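Local coordinates for ankyrin repeat family protein (Enterococcus faecalis, PDB 3HRA) that is of unknown function but, as a helical stack of ankyrin repeats, probably binds other proteins, at residues A46-D60 and Y78-M91. Sequence-based numbering, arbitrary orientation.
Sequences AVHNNDIEIAKALID and YAGAQGRTEILAYM
V47 O takes two N-H groups, from N50 N, just past the helix end in a Schellman motif, and, across the contact, from R84 NE at 2.8 Å. The arginine bond runs almost straight on from the carbonyl and lies in the guanidinium plane; R84 NH2 hydrogen-bonds H48 O at 2.9 Å, coming in at a slant to the carbonyl. The bend at chi2 (-74°) goes with the guanidinium's edge facing both carbonyls, and CB, CG and OD1 of N50 pack against R84 CD. A water joins N50 OD1, E86 OE1 and I87 N. Beside the arginine, the H48 and Y78 rings stack face to face, centroids 3.7 Å apart and planes 17° from parallel, while H48 ND1 bonds back to N44 O. V47 is a knob among Y78, A79, I87 and M91, its CG2 meeting M91 CE, and I87 answers by fitting among A46, V47, I52 and A55. Farther along, K56 CG sits squarely over the Y90 ring, 3.7 Å from its centroid, and Y90 OH donates to D60 OD1 at 2.5 Å, on the syn side of the carboxylate. Helices 52-60 and 85-91 run nearly parallel (15°), the side-by-side stacking of neighbouring helices typical of an ankyrin repeat solenoid.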
loop_
_atom_site.group_PDB
_atom_site.type_symbol
_atom_site.label_atom_id
_atom_site.label_comp_id
_atom_site.label_asym_id
_atom_site.label_seq_id
_atom_site.Cartn_x
_atom_site.Cartn_y
_atom_site.Cartn_z
ATOM N N ALA A 46 0.951 -10.548 -9.959
ATOM C CA ALA A 46 0.667 -9.441 -10.877
ATOM C C ALA A 46 0.931 -8.077 -10.238
ATOM O O ALA A 46 1.432 -7.170 -10.891
ATOM C CB ALA A 46 -0.766 -9.526 -11.395
ATOM N N VAL A 47 0.583 -7.918 -8.970
ATOM C CA VAL A 47 0.793 -6.630 -8.303
ATOM C C VAL A 47 2.285 -6.332 -8.137
ATOM O O VAL A 47 2.730 -5.209 -8.373
ATOM C CB VAL A 47 0.053 -6.548 -6.944
ATOM C CG1 VAL A 47 0.429 -5.278 -6.204
ATOM C CG2 VAL A 47 -1.446 -6.595 -7.172
ATOM N N HIS A 48 3.047 -7.350 -7.743
ATOM C CA HIS A 48 4.503 -7.254 -7.650
ATOM C C HIS A 48 5.118 -6.855 -8.996
ATOM O O HIS A 48 6.002 -6.006 -9.049
ATOM C CB HIS A 48 5.101 -8.586 -7.161
ATOM C CG HIS A 48 4.989 -8.796 -5.677
ATOM N ND1 HIS A 48 3.781 -9.007 -5.042
ATOM C CD2 HIS A 48 5.929 -8.825 -4.702
ATOM C CE1 HIS A 48 3.983 -9.158 -3.745
ATOM N NE2 HIS A 48 5.279 -9.049 -3.511
ATOM N N ASN A 49 4.618 -7.447 -10.080
ATOM C CA ASN A 49 5.103 -7.179 -11.435
ATOM C C ASN A 49 4.572 -5.877 -12.058
ATOM O O ASN A 49 5.068 -5.425 -13.102
ATOM C CB ASN A 49 4.720 -8.331 -12.367
ATOM C CG ASN A 49 5.619 -9.542 -12.213
ATOM O OD1 ASN A 49 6.806 -9.416 -11.944
ATOM N ND2 ASN A 49 5.050 -10.725 -12.399
ATOM N N ASN A 50 3.571 -5.288 -11.410
ATOM C CA ASN A 50 2.774 -4.191 -11.988
ATOM C C ASN A 50 2.192 -4.537 -13.361
ATOM O O ASN A 50 2.189 -3.713 -14.279
ATOM C CB ASN A 50 3.519 -2.849 -12.021
ATOM C CG ASN A 50 2.569 -1.662 -12.120
ATOM O OD1 ASN A 50 1.424 -1.725 -11.673
ATOM N ND2 ASN A 50 3.048 -0.564 -12.709
ATOM N N ASP A 51 1.673 -5.760 -13.471
ATOM C CA ASP A 51 0.928 -6.169 -14.648
ATOM C C ASP A 51 -0.531 -5.769 -14.445
ATOM O O ASP A 51 -1.342 -6.526 -13.897
ATOM C CB ASP A 51 1.086 -7.669 -14.912
ATOM C CG ASP A 51 2.440 -8.020 -15.513
ATOM O OD1 ASP A 51 3.130 -7.138 -16.086
ATOM O OD2 ASP A 51 2.825 -9.190 -15.421
ATOM N N ILE A 52 -0.843 -4.558 -14.892
ATOM C CA ILE A 52 -2.112 -3.930 -14.573
ATOM C C ILE A 52 -3.313 -4.698 -15.162
ATOM O O ILE A 52 -4.329 -4.898 -14.492
ATOM C CB ILE A 52 -2.105 -2.459 -15.049
ATOM C CG1 ILE A 52 -1.042 -1.668 -14.274
ATOM C CG2 ILE A 52 -3.453 -1.833 -14.862
ATOM C CD1 ILE A 52 -0.773 -0.240 -14.817
ATOM N N GLU A 53 -3.207 -5.111 -16.416
ATOM C CA GLU A 53 -4.340 -5.763 -17.059
ATOM C C GLU A 53 -4.609 -7.136 -16.437
ATOM O O GLU A 53 -5.762 -7.520 -16.238
ATOM C CB GLU A 53 -4.125 -5.865 -18.575
ATOM C CG GLU A 53 -5.296 -6.500 -19.333
ATOM C CD GLU A 53 -6.601 -5.706 -19.219
ATOM O OE1 GLU A 53 -7.642 -6.223 -19.691
ATOM O OE2 GLU A 53 -6.590 -4.569 -18.674
ATOM N N ILE A 54 -3.540 -7.865 -16.117
ATOM C CA ILE A 54 -3.680 -9.148 -15.447
ATOM C C ILE A 54 -4.359 -8.937 -14.094
ATOM O O ILE A 54 -5.277 -9.675 -13.723
ATOM C CB ILE A 54 -2.315 -9.867 -15.295
ATOM C CG1 ILE A 54 -1.847 -10.382 -16.664
ATOM C CG2 ILE A 54 -2.407 -11.017 -14.267
ATOM C CD1 ILE A 54 -0.457 -11.001 -16.658
ATOM N N ALA A 55 -3.897 -7.930 -13.358
ATOM C CA ALA A 55 -4.456 -7.660 -12.040
ATOM C C ALA A 55 -5.942 -7.322 -12.141
ATOM O O ALA A 55 -6.751 -7.819 -11.355
ATOM C CB ALA A 55 -3.668 -6.533 -11.316
ATOM N N LYS A 56 -6.308 -6.472 -13.097
ATOM C CA LYS A 56 -7.728 -6.135 -13.299
ATOM C C LYS A 56 -8.546 -7.391 -13.635
ATOM O O LYS A 56 -9.634 -7.596 -13.088
ATOM C CB LYS A 56 -7.889 -5.070 -14.389
ATOM C CG LYS A 56 -7.373 -3.683 -13.998
ATOM C CD LYS A 56 -7.456 -2.718 -15.193
ATOM C CE LYS A 56 -7.101 -1.298 -14.762
ATOM N NZ LYS A 56 -7.053 -0.388 -15.942
ATOM N N ALA A 57 -8.016 -8.232 -14.523
ATOM C CA ALA A 57 -8.709 -9.470 -14.908
ATOM C C ALA A 57 -8.986 -10.381 -13.708
ATOM O O ALA A 57 -10.063 -10.985 -13.603
ATOM C CB ALA A 57 -7.920 -10.233 -15.974
ATOM N N LEU A 58 -8.011 -10.479 -12.811
ATOM C CA LEU A 58 -8.124 -11.368 -11.654
ATOM C C LEU A 58 -9.114 -10.798 -10.647
ATOM O O LEU A 58 -9.919 -11.536 -10.079
ATOM C CB LEU A 58 -6.748 -11.593 -11.013
ATOM C CG LEU A 58 -5.815 -12.485 -11.835
ATOM C CD1 LEU A 58 -4.368 -12.374 -11.379
ATOM C CD2 LEU A 58 -6.290 -13.942 -11.774
ATOM N N ILE A 59 -9.056 -9.486 -10.426
ATOM C CA ILE A 59 -9.994 -8.833 -9.520
ATOM C C ILE A 59 -11.433 -8.982 -10.021
ATOM O O ILE A 59 -12.355 -9.228 -9.239
ATOM C CB ILE A 59 -9.639 -7.345 -9.302
ATOM C CG1 ILE A 59 -8.356 -7.241 -8.475
ATOM C CG2 ILE A 59 -10.759 -6.643 -8.572
ATOM C CD1 ILE A 59 -7.668 -5.860 -8.565
ATOM N N ASP A 60 -11.631 -8.840 -11.326
ATOM C CA ASP A 60 -12.959 -9.034 -11.913
ATOM C C ASP A 60 -13.457 -10.466 -11.741
ATOM O O ASP A 60 -14.658 -10.699 -11.706
ATOM C CB ASP A 60 -12.950 -8.684 -13.409
ATOM C CG ASP A 60 -12.820 -7.185 -13.678
ATOM O OD1 ASP A 60 -12.860 -6.368 -12.723
ATOM O OD2 ASP A 60 -12.678 -6.826 -14.869
ATOM N N TYR A 78 0.440 -4.412 -0.645
ATOM C CA TYR A 78 1.607 -4.245 -1.492
ATOM C C TYR A 78 1.373 -3.135 -2.526
ATOM O O TYR A 78 2.222 -2.260 -2.723
ATOM C CB TYR A 78 1.979 -5.569 -2.169
ATOM C CG TYR A 78 3.342 -5.519 -2.820
ATOM C CD1 TYR A 78 4.478 -5.890 -2.115
ATOM C CD2 TYR A 78 3.493 -5.052 -4.123
ATOM C CE1 TYR A 78 5.734 -5.830 -2.700
ATOM C CE2 TYR A 78 4.757 -4.985 -4.722
ATOM C CZ TYR A 78 5.864 -5.375 -4.006
ATOM O OH TYR A 78 7.110 -5.306 -4.596
ATOM N N ALA A 79 0.212 -3.151 -3.171
ATOM C CA ALA A 79 -0.107 -2.101 -4.147
ATOM C C ALA A 79 -0.010 -0.695 -3.529
ATOM O O ALA A 79 0.530 0.227 -4.139
ATOM C CB ALA A 79 -1.481 -2.334 -4.744
ATOM N N GLY A 80 -0.540 -0.540 -2.318
ATOM C CA GLY A 80 -0.487 0.729 -1.612
ATOM C C GLY A 80 0.921 1.143 -1.250
ATOM O O GLY A 80 1.354 2.256 -1.564
ATOM N N ALA A 81 1.640 0.241 -0.589
ATOM C CA ALA A 81 3.010 0.494 -0.152
ATOM C C ALA A 81 3.976 0.817 -1.294
ATOM O O ALA A 81 4.884 1.623 -1.119
ATOM C CB ALA A 81 3.537 -0.703 0.599
ATOM N N GLN A 82 3.791 0.178 -2.446
ATOM C CA GLN A 82 4.825 0.181 -3.486
ATOM C C GLN A 82 4.482 1.021 -4.706
ATOM O O GLN A 82 5.142 0.916 -5.731
ATOM C CB GLN A 82 5.136 -1.249 -3.924
ATOM C CG GLN A 82 5.704 -2.119 -2.822
ATOM C CD GLN A 82 7.039 -1.642 -2.313
ATOM O OE1 GLN A 82 7.881 -1.159 -3.082
ATOM N NE2 GLN A 82 7.254 -1.782 -1.009
ATOM N N GLY A 83 3.451 1.851 -4.599
ATOM C CA GLY A 83 3.186 2.848 -5.625
ATOM C C GLY A 83 2.545 2.314 -6.895
ATOM O O GLY A 83 2.668 2.918 -7.959
ATOM N N ARG A 84 1.866 1.174 -6.796
ATOM C CA ARG A 84 1.116 0.627 -7.936
ATOM C C ARG A 84 -0.218 1.344 -8.016
ATOM O O ARG A 84 -1.262 0.794 -7.679
ATOM C CB ARG A 84 0.886 -0.879 -7.753
ATOM C CG ARG A 84 2.144 -1.673 -7.401
ATOM C CD ARG A 84 3.071 -1.837 -8.597
ATOM N NE ARG A 84 4.143 -2.808 -8.328
ATOM C CZ ARG A 84 5.392 -2.492 -8.008
ATOM N NH1 ARG A 84 5.755 -1.218 -7.897
ATOM N NH2 ARG A 84 6.283 -3.454 -7.787
ATOM N N THR A 85 -0.179 2.578 -8.496
ATOM C CA THR A 85 -1.321 3.485 -8.422
ATOM C C THR A 85 -2.550 3.039 -9.203
ATOM O O THR A 85 -3.665 3.106 -8.697
ATOM C CB THR A 85 -0.901 4.875 -8.913
ATOM O OG1 THR A 85 0.337 5.224 -8.286
ATOM C CG2 THR A 85 -1.971 5.919 -8.573
ATOM N N GLU A 86 -2.345 2.633 -10.451
ATOM C CA GLU A 86 -3.434 2.168 -11.303
ATOM C C GLU A 86 -4.148 0.963 -10.682
ATOM O O GLU A 86 -5.378 0.909 -10.651
ATOM C CB GLU A 86 -2.875 1.818 -12.686
ATOM C CG GLU A 86 -2.131 3.014 -13.334
ATOM C CD GLU A 86 -0.576 3.023 -13.165
ATOM O OE1 GLU A 86 0.022 2.588 -12.118
ATOM O OE2 GLU A 86 0.066 3.519 -14.126
ATOM N N ILE A 87 -3.371 -0.006 -10.197
ATOM C CA ILE A 87 -3.962 -1.186 -9.576
ATOM C C ILE A 87 -4.705 -0.823 -8.287
ATOM O O ILE A 87 -5.806 -1.306 -8.055
ATOM C CB ILE A 87 -2.911 -2.286 -9.321
ATOM C CG1 ILE A 87 -2.383 -2.816 -10.655
ATOM C CG2 ILE A 87 -3.504 -3.421 -8.486
ATOM C CD1 ILE A 87 -1.190 -3.768 -10.494
ATOM N N LEU A 88 -4.112 0.059 -7.476
ATOM C CA LEU A 88 -4.727 0.523 -6.235
ATOM C C LEU A 88 -6.049 1.225 -6.501
ATOM O O LEU A 88 -7.046 0.957 -5.827
ATOM C CB LEU A 88 -3.788 1.468 -5.477
ATOM C CG LEU A 88 -4.334 2.007 -4.160
ATOM C CD1 LEU A 88 -4.661 0.864 -3.199
ATOM C CD2 LEU A 88 -3.326 2.983 -3.533
ATOM N N ALA A 89 -6.050 2.135 -7.468
ATOM C CA ALA A 89 -7.289 2.808 -7.855
ATOM C C ALA A 89 -8.385 1.795 -8.230
ATOM O O ALA A 89 -9.556 1.953 -7.853
ATOM C CB ALA A 89 -7.025 3.776 -8.999
ATOM N N TYR A 90 -8.005 0.760 -8.981
ATOM C CA TYR A 90 -8.952 -0.267 -9.372
ATOM C C TYR A 90 -9.481 -1.025 -8.151
ATOM O O TYR A 90 -10.692 -1.267 -8.031
ATOM C CB TYR A 90 -8.329 -1.229 -10.387
ATOM C CG TYR A 90 -9.346 -1.975 -11.209
ATOM C CD1 TYR A 90 -9.967 -1.367 -12.294
ATOM C CD2 TYR A 90 -9.691 -3.292 -10.897
ATOM C CE1 TYR A 90 -10.897 -2.054 -13.064
ATOM C CE2 TYR A 90 -10.614 -3.985 -11.652
ATOM C CZ TYR A 90 -11.219 -3.362 -12.727
ATOM O OH TYR A 90 -12.139 -4.054 -13.480
ATOM N N MET A 91 -8.572 -1.393 -7.251
ATOM C CA MET A 91 -8.961 -2.091 -6.028
ATOM C C MET A 91 -9.945 -1.273 -5.206
ATOM O O MET A 91 -10.917 -1.809 -4.694
ATOM C CB MET A 91 -7.744 -2.413 -5.182
ATOM C CG MET A 91 -6.839 -3.476 -5.779
ATOM S SD MET A 91 -5.370 -3.663 -4.756
ATOM C CE MET A 91 -4.647 -5.172 -5.408
HETATM O O HOH W 1 -0.502 0.069 -10.868
#